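Local coordinates for protein globin (Chloroflexus aurantiacus, PDB 5D1V) that binds heme and, as a group II truncated hemoglobin of a thermophilic phototrophic bacterium, probably binds and carries oxygen, at residues A[54-59]-A[107-112]; A[24-29]-A[89-94]. All coordinates share one frame; numbering follows the deposited sequence.

Contact 1: A[54-59]-A[107-112]; sequences QYFGGP and SVMENY
The rings of Y55 and Y112 lie face to face, their centroids 4.1 Å apart and their planes 28° from parallel. The overlap is offset: Y55 CE2 sits toward the rim of the Y112 ring, and the phenol oxygen Y55 OH reaches Y112 CD1 at 3.3 Å. Both tyrosines set CG anti to the backbone N (chi1 -175° in Y55, 164° in Y112), which turns each ring toward the other segment. F56, the first residue to leave helical geometry after helix 42-55, is sandwiched. Y55 CD2 stands over the centre of one face of its ring, and M109 CG covers the other in a CH-pi contact, 4.0 Å from the ring centroid. The sulfur of M109 lies farther out, above the same face, in a Met-aromatic contact, while the bend at chi3 brings its methyl CE to 3.9 Å from F56 CE2. F56 CZ also touches Y112 CD2 at 3.8 Å, the two rings standing almost perpendicular. An alanine at Y112 would strip the stacked ring from Y55 and the flank from F56 CZ, and would probably leave the Y55 ring freer to turn. Beyond these segments Y112 touches F51 and the heme. An aromatic cluster thus joins the Schellman-capped end of helix 42-55, with G57 as C-prime residue, to helix 105-119 at the heme pocket of this globin fold.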
loop_
_atom_site.group_PDB
_atom_site.type_symbol
_atom_site.label_atom_id
_atom_site.label_comp_id
_atom_site.label_asym_id
_atom_site.label_seq_id
_atom_site.Cartn_x
_atom_site.Cartn_y
_atom_site.Cartn_z
ATOM N N GLN A 54 13.975 14.369 -14.938
ATOM C CA GLN A 54 13.657 15.762 -15.228
ATOM C C GLN A 54 12.641 16.345 -14.265
ATOM O O GLN A 54 12.822 17.445 -13.762
ATOM C CB GLN A 54 13.129 15.883 -16.647
ATOM C CG GLN A 54 12.754 17.303 -17.053
ATOM C CD GLN A 54 12.313 17.358 -18.500
ATOM O OE1 GLN A 54 13.126 17.239 -19.413
ATOM N NE2 GLN A 54 11.006 17.502 -18.710
ATOM N N TYR A 55 11.574 15.599 -14.010
ATOM C CA TYR A 55 10.495 16.104 -13.168
ATOM C C TYR A 55 11.009 16.475 -11.780
ATOM O O TYR A 55 10.653 17.527 -11.229
ATOM C CB TYR A 55 9.355 15.091 -13.055
ATOM C CG TYR A 55 8.184 15.666 -12.270
ATOM C CD1 TYR A 55 7.229 16.461 -12.901
ATOM C CD2 TYR A 55 8.074 15.473 -10.897
ATOM C CE1 TYR A 55 6.185 17.020 -12.186
ATOM C CE2 TYR A 55 7.020 16.040 -10.173
ATOM C CZ TYR A 55 6.086 16.807 -10.832
ATOM O OH TYR A 55 5.045 17.384 -10.146
ATOM N N PHE A 56 11.864 15.625 -11.224
ATOM C CA PHE A 56 12.340 15.806 -9.865
ATOM C C PHE A 56 13.614 16.674 -9.800
ATOM O O PHE A 56 14.234 16.808 -8.756
ATOM C CB PHE A 56 12.519 14.425 -9.240
ATOM C CG PHE A 56 11.231 13.771 -8.940
ATOM C CD1 PHE A 56 10.409 14.256 -7.923
ATOM C CD2 PHE A 56 10.771 12.712 -9.715
ATOM C CE1 PHE A 56 9.173 13.661 -7.669
ATOM C CE2 PHE A 56 9.535 12.124 -9.449
ATOM C CZ PHE A 56 8.733 12.624 -8.416
ATOM N N GLY A 57 13.955 17.309 -10.916
ATOM C CA GLY A 57 14.892 18.425 -10.887
ATOM C C GLY A 57 16.244 18.184 -11.511
ATOM O O GLY A 57 17.132 19.019 -11.370
ATOM N N GLY A 58 16.416 17.035 -12.163
ATOM C CA GLY A 58 17.648 16.730 -12.866
ATOM C C GLY A 58 17.752 17.228 -14.297
ATOM O O GLY A 58 17.139 18.253 -14.666
ATOM N N PRO A 59 18.535 16.507 -15.125
ATOM C CA PRO A 59 18.725 16.926 -16.515
ATOM C C PRO A 59 17.423 17.038 -17.299
ATOM O O PRO A 59 16.469 16.300 -17.015
ATOM C CB PRO A 59 19.594 15.816 -17.108
ATOM C CG PRO A 59 20.302 15.192 -15.952
ATOM C CD PRO A 59 19.316 15.293 -14.806
ATOM N N SER A 107 8.720 10.475 0.256
ATOM C CA SER A 107 7.324 10.864 0.471
ATOM C C SER A 107 6.833 11.830 -0.596
ATOM O O SER A 107 5.694 11.739 -1.041
ATOM C CB SER A 107 7.132 11.510 1.836
ATOM O OG SER A 107 7.187 10.553 2.889
ATOM N N VAL A 108 7.697 12.758 -0.988
ATOM C CA VAL A 108 7.344 13.735 -2.039
ATOM C C VAL A 108 7.044 12.989 -3.337
ATOM O O VAL A 108 6.059 13.268 -4.013
ATOM C CB VAL A 108 8.463 14.794 -2.268
ATOM C CG1 VAL A 108 8.098 15.718 -3.440
ATOM C CG2 VAL A 108 8.727 15.629 -0.987
ATOM N N MET A 109 7.907 12.038 -3.678
ATOM C CA MET A 109 7.753 11.231 -4.875
ATOM C C MET A 109 6.452 10.417 -4.820
ATOM O O MET A 109 5.700 10.399 -5.791
ATOM C CB MET A 109 8.952 10.309 -5.053
ATOM C CG MET A 109 10.210 11.070 -5.268
ATOM S SD MET A 109 11.694 10.051 -5.445
ATOM C CE MET A 109 11.542 9.622 -7.150
ATOM N N GLU A 110 6.178 9.794 -3.679
ATOM C CA GLU A 110 4.920 9.067 -3.464
ATOM C C GLU A 110 3.711 9.983 -3.644
ATOM O O GLU A 110 2.726 9.649 -4.336
ATOM C CB GLU A 110 4.892 8.434 -2.067
ATOM C CG GLU A 110 3.458 8.022 -1.651
ATOM C CD GLU A 110 3.440 7.044 -0.495
ATOM O OE1 GLU A 110 4.529 6.744 0.016
ATOM O OE2 GLU A 110 2.337 6.614 -0.089
ATOM N N ASN A 111 3.794 11.176 -3.079
ATOM C CA ASN A 111 2.671 12.099 -3.164
ATOM C C ASN A 111 2.404 12.421 -4.637
ATOM O O ASN A 111 1.264 12.429 -5.095
ATOM C CB ASN A 111 2.939 13.393 -2.399
ATOM C CG ASN A 111 3.164 13.191 -0.895
ATOM O OD1 ASN A 111 2.739 12.185 -0.303
ATOM N ND2 ASN A 111 3.770 14.184 -0.254
ATOM N N TYR A 112 3.475 12.685 -5.383
ATOM C CA TYR A 112 3.332 13.018 -6.780
ATOM C C TYR A 112 2.710 11.827 -7.554
ATOM O O TYR A 112 1.755 11.998 -8.329
ATOM C CB TYR A 112 4.675 13.403 -7.394
ATOM C CG TYR A 112 4.598 13.375 -8.898
ATOM C CD1 TYR A 112 3.915 14.360 -9.587
ATOM C CD2 TYR A 112 5.158 12.332 -9.612
ATOM C CE1 TYR A 112 3.805 14.314 -10.968
ATOM C CE2 TYR A 112 5.062 12.275 -10.990
ATOM C CZ TYR A 112 4.387 13.269 -11.661
ATOM O OH TYR A 112 4.282 13.183 -13.036
#

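Contact 2: A[24-29]-A[89-94]; sequences YARVEA and LEHMLA
H91 ND1 takes two hydrogen bonds from one guanidinium. R26 NE gives the shorter and straighter, 2.9 Å to H91 ND1 with an N-H...N angle of 157°. R26 NH2 gives the longer, 3.2 Å to the same H91 ND1 at 139°. The grip is side-on, with ND1 close to the guanidinium plane. Seen from the imidazole, NH2 lies nearly in the ring plane whereas NE is tilted 28° out of it. As acceptor of both bonds ND1 should carry no proton, which fits H91 NE2 being hydrogen-bonded to D30 OD2; the ring is held at both nitrogens, which probably fixes its flip. The arginine also packs on the histidine: R26 CB lies over one face of the H91 ring, 3.8 Å from its centroid, a CH-pi contact. The bend at chi3 then turns the end of R26 round to the ND1 edge. A94 CB rests over the centre of one face of the guanidinium and is 3.4 Å from R26 CZ. E90 adds only a long salt bridge, E90 OE2 to R26 NH2 at 3.7 Å, from near the guanidinium plane but with the carboxylate plane steeply inclined to that of the guanidinium. Its stronger partners lie elsewhere, R32 at OE1 and R83 of the second subunit at OE2, so this carboxylate also joins the helix to the second subunit. The axes of 24-28 and 89-94 run nearly antiparallel, 9.3 Å apart at closest approach. The arrangement is an antiparallel helix pair of the all-helical globin fold, in which the C-terminal end of helix 13-28 is clasped to helix 82-98 by an arginine-histidine-aspartate chain of hydrogen bonds.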
loop_
_atom_site.group_PDB
_atom_site.type_symbol
_atom_site.label_atom_id
_atom_site.label_comp_id
_atom_site.label_asym_id
_atom_site.label_seq_id
_atom_site.Cartn_x
_atom_site.Cartn_y
_atom_site.Cartn_z
ATOM N N TYR A 24 10.114 -1.735 -13.876
ATOM C CA TYR A 24 9.862 -2.423 -15.136
ATOM C C TYR A 24 9.911 -3.944 -14.989
ATOM O O TYR A 24 9.166 -4.655 -15.667
ATOM C CB TYR A 24 10.839 -1.936 -16.202
ATOM C CG TYR A 24 10.166 -0.943 -17.123
ATOM C CD1 TYR A 24 10.008 0.381 -16.762
ATOM C CD2 TYR A 24 9.654 -1.348 -18.336
ATOM C CE1 TYR A 24 9.362 1.279 -17.582
ATOM C CE2 TYR A 24 9.016 -0.471 -19.170
ATOM C CZ TYR A 24 8.859 0.851 -18.791
ATOM O OH TYR A 24 8.230 1.728 -19.639
ATOM N N ALA A 25 10.738 -4.445 -14.079
ATOM C CA ALA A 25 10.776 -5.889 -13.837
ATOM C C ALA A 25 9.409 -6.368 -13.361
ATOM O O ALA A 25 8.912 -7.430 -13.782
ATOM C CB ALA A 25 11.861 -6.248 -12.807
ATOM N N ARG A 26 8.808 -5.573 -12.491
ATOM C CA ARG A 26 7.493 -5.853 -11.948
ATOM C C ARG A 26 6.417 -5.709 -13.012
ATOM O O ARG A 26 5.532 -6.539 -13.108
ATOM C CB ARG A 26 7.225 -4.926 -10.749
ATOM C CG ARG A 26 8.162 -5.252 -9.622
ATOM C CD ARG A 26 8.081 -4.303 -8.474
ATOM N NE ARG A 26 6.785 -4.485 -7.861
ATOM C CZ ARG A 26 6.558 -5.022 -6.672
ATOM N NH1 ARG A 26 7.545 -5.416 -5.881
ATOM N NH2 ARG A 26 5.308 -5.142 -6.273
ATOM N N VAL A 27 6.495 -4.663 -13.824
ATOM C CA VAL A 27 5.559 -4.502 -14.936
ATOM C C VAL A 27 5.608 -5.724 -15.835
ATOM O O VAL A 27 4.573 -6.281 -16.195
ATOM C CB VAL A 27 5.872 -3.230 -15.737
ATOM C CG1 VAL A 27 5.053 -3.158 -17.016
ATOM C CG2 VAL A 27 5.631 -2.039 -14.887
ATOM N N GLU A 28 6.810 -6.186 -16.170
ATOM C CA GLU A 28 6.924 -7.252 -17.143
ATOM C C GLU A 28 6.270 -8.514 -16.582
ATOM O O GLU A 28 5.725 -9.315 -17.331
ATOM C CB GLU A 28 8.389 -7.507 -17.517
ATOM C CG GLU A 28 8.521 -8.313 -18.810
ATOM C CD GLU A 28 9.849 -8.102 -19.521
ATOM O OE1 GLU A 28 10.767 -7.481 -18.938
ATOM O OE2 GLU A 28 9.963 -8.561 -20.672
ATOM N N ALA A 29 6.313 -8.673 -15.260
ATOM C CA ALA A 29 5.815 -9.892 -14.606
ATOM C C ALA A 29 4.350 -9.797 -14.178
ATOM O O ALA A 29 3.826 -10.727 -13.554
ATOM C CB ALA A 29 6.680 -10.223 -13.401
ATOM N N LEU A 89 0.650 1.825 -9.394
ATOM C CA LEU A 89 1.051 2.452 -8.130
ATOM C C LEU A 89 1.690 1.420 -7.206
ATOM O O LEU A 89 2.692 1.711 -6.553
ATOM C CB LEU A 89 -0.150 3.105 -7.469
ATOM C CG LEU A 89 0.113 4.183 -6.446
ATOM C CD1 LEU A 89 0.921 5.327 -7.056
ATOM C CD2 LEU A 89 -1.232 4.671 -5.972
ATOM N N GLU A 90 1.138 0.208 -7.168
ATOM C CA GLU A 90 1.745 -0.868 -6.378
ATOM C C GLU A 90 3.227 -1.020 -6.728
ATOM O O GLU A 90 4.108 -1.073 -5.845
ATOM C CB GLU A 90 1.018 -2.199 -6.610
ATOM C CG GLU A 90 1.676 -3.376 -5.908
ATOM C CD GLU A 90 1.023 -4.716 -6.186
ATOM O OE1 GLU A 90 -0.156 -4.744 -6.610
ATOM O OE2 GLU A 90 1.675 -5.751 -5.921
ATOM N N HIS A 91 3.505 -1.103 -8.022
ATOM C CA HIS A 91 4.855 -1.407 -8.441
ATOM C C HIS A 91 5.774 -0.212 -8.299
ATOM O O HIS A 91 6.940 -0.384 -7.961
ATOM C CB HIS A 91 4.848 -1.935 -9.867
ATOM C CG HIS A 91 4.077 -3.206 -10.005
ATOM N ND1 HIS A 91 4.184 -4.237 -9.097
ATOM C CD2 HIS A 91 3.185 -3.616 -10.935
ATOM C CE1 HIS A 91 3.384 -5.221 -9.457
ATOM N NE2 HIS A 91 2.765 -4.867 -10.567
ATOM N N MET A 92 5.264 1.000 -8.514
ATOM C CA MET A 92 6.146 2.155 -8.382
ATOM C C MET A 92 6.424 2.416 -6.921
ATOM O O MET A 92 7.543 2.776 -6.533
ATOM C CB MET A 92 5.577 3.426 -9.023
ATOM C CG MET A 92 6.594 4.610 -8.971
ATOM S SD MET A 92 8.136 4.284 -9.890
ATOM C CE MET A 92 7.581 4.430 -11.572
ATOM N N LEU A 93 5.425 2.262 -6.070
ATOM C CA LEU A 93 5.727 2.443 -4.659
ATOM C C LEU A 93 6.730 1.395 -4.166
ATOM O O LEU A 93 7.626 1.711 -3.377
ATOM C CB LEU A 93 4.440 2.408 -3.841
ATOM C CG LEU A 93 3.521 3.567 -4.213
ATOM C CD1 LEU A 93 2.300 3.571 -3.289
ATOM C CD2 LEU A 93 4.205 4.916 -4.195
ATOM N N ALA A 94 6.591 0.153 -4.613
ATOM C CA ALA A 94 7.549 -0.878 -4.228
ATOM C C ALA A 94 8.939 -0.522 -4.729
ATOM O O ALA A 94 9.934 -0.718 -4.023
ATOM C CB ALA A 94 7.117 -2.239 -4.760
#

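Overall arrangement
Contacts 1 and 2 lie on opposite sides of the chain's centre, their own centres about 17 Å apart, and their segments alternate along the sequence. Contact 1 joins helix 42-55 to helix 105-119; contact 2 joins helix 13-28 to helix 82-98. The two touch where E110 CG meets L93 CD2 at 4.1 Å, and M109 and M92 both pack on I19 of helix 13-28. Contact 1 is the nearer to the cofactor: the side chain of Y112 comes within about 4 Å of the heme, against about 9 Å for H91. W88, a heme-binding residue, is near both: its side chain is about 7 Å from that of Y112 and about 6 Å from that of H91.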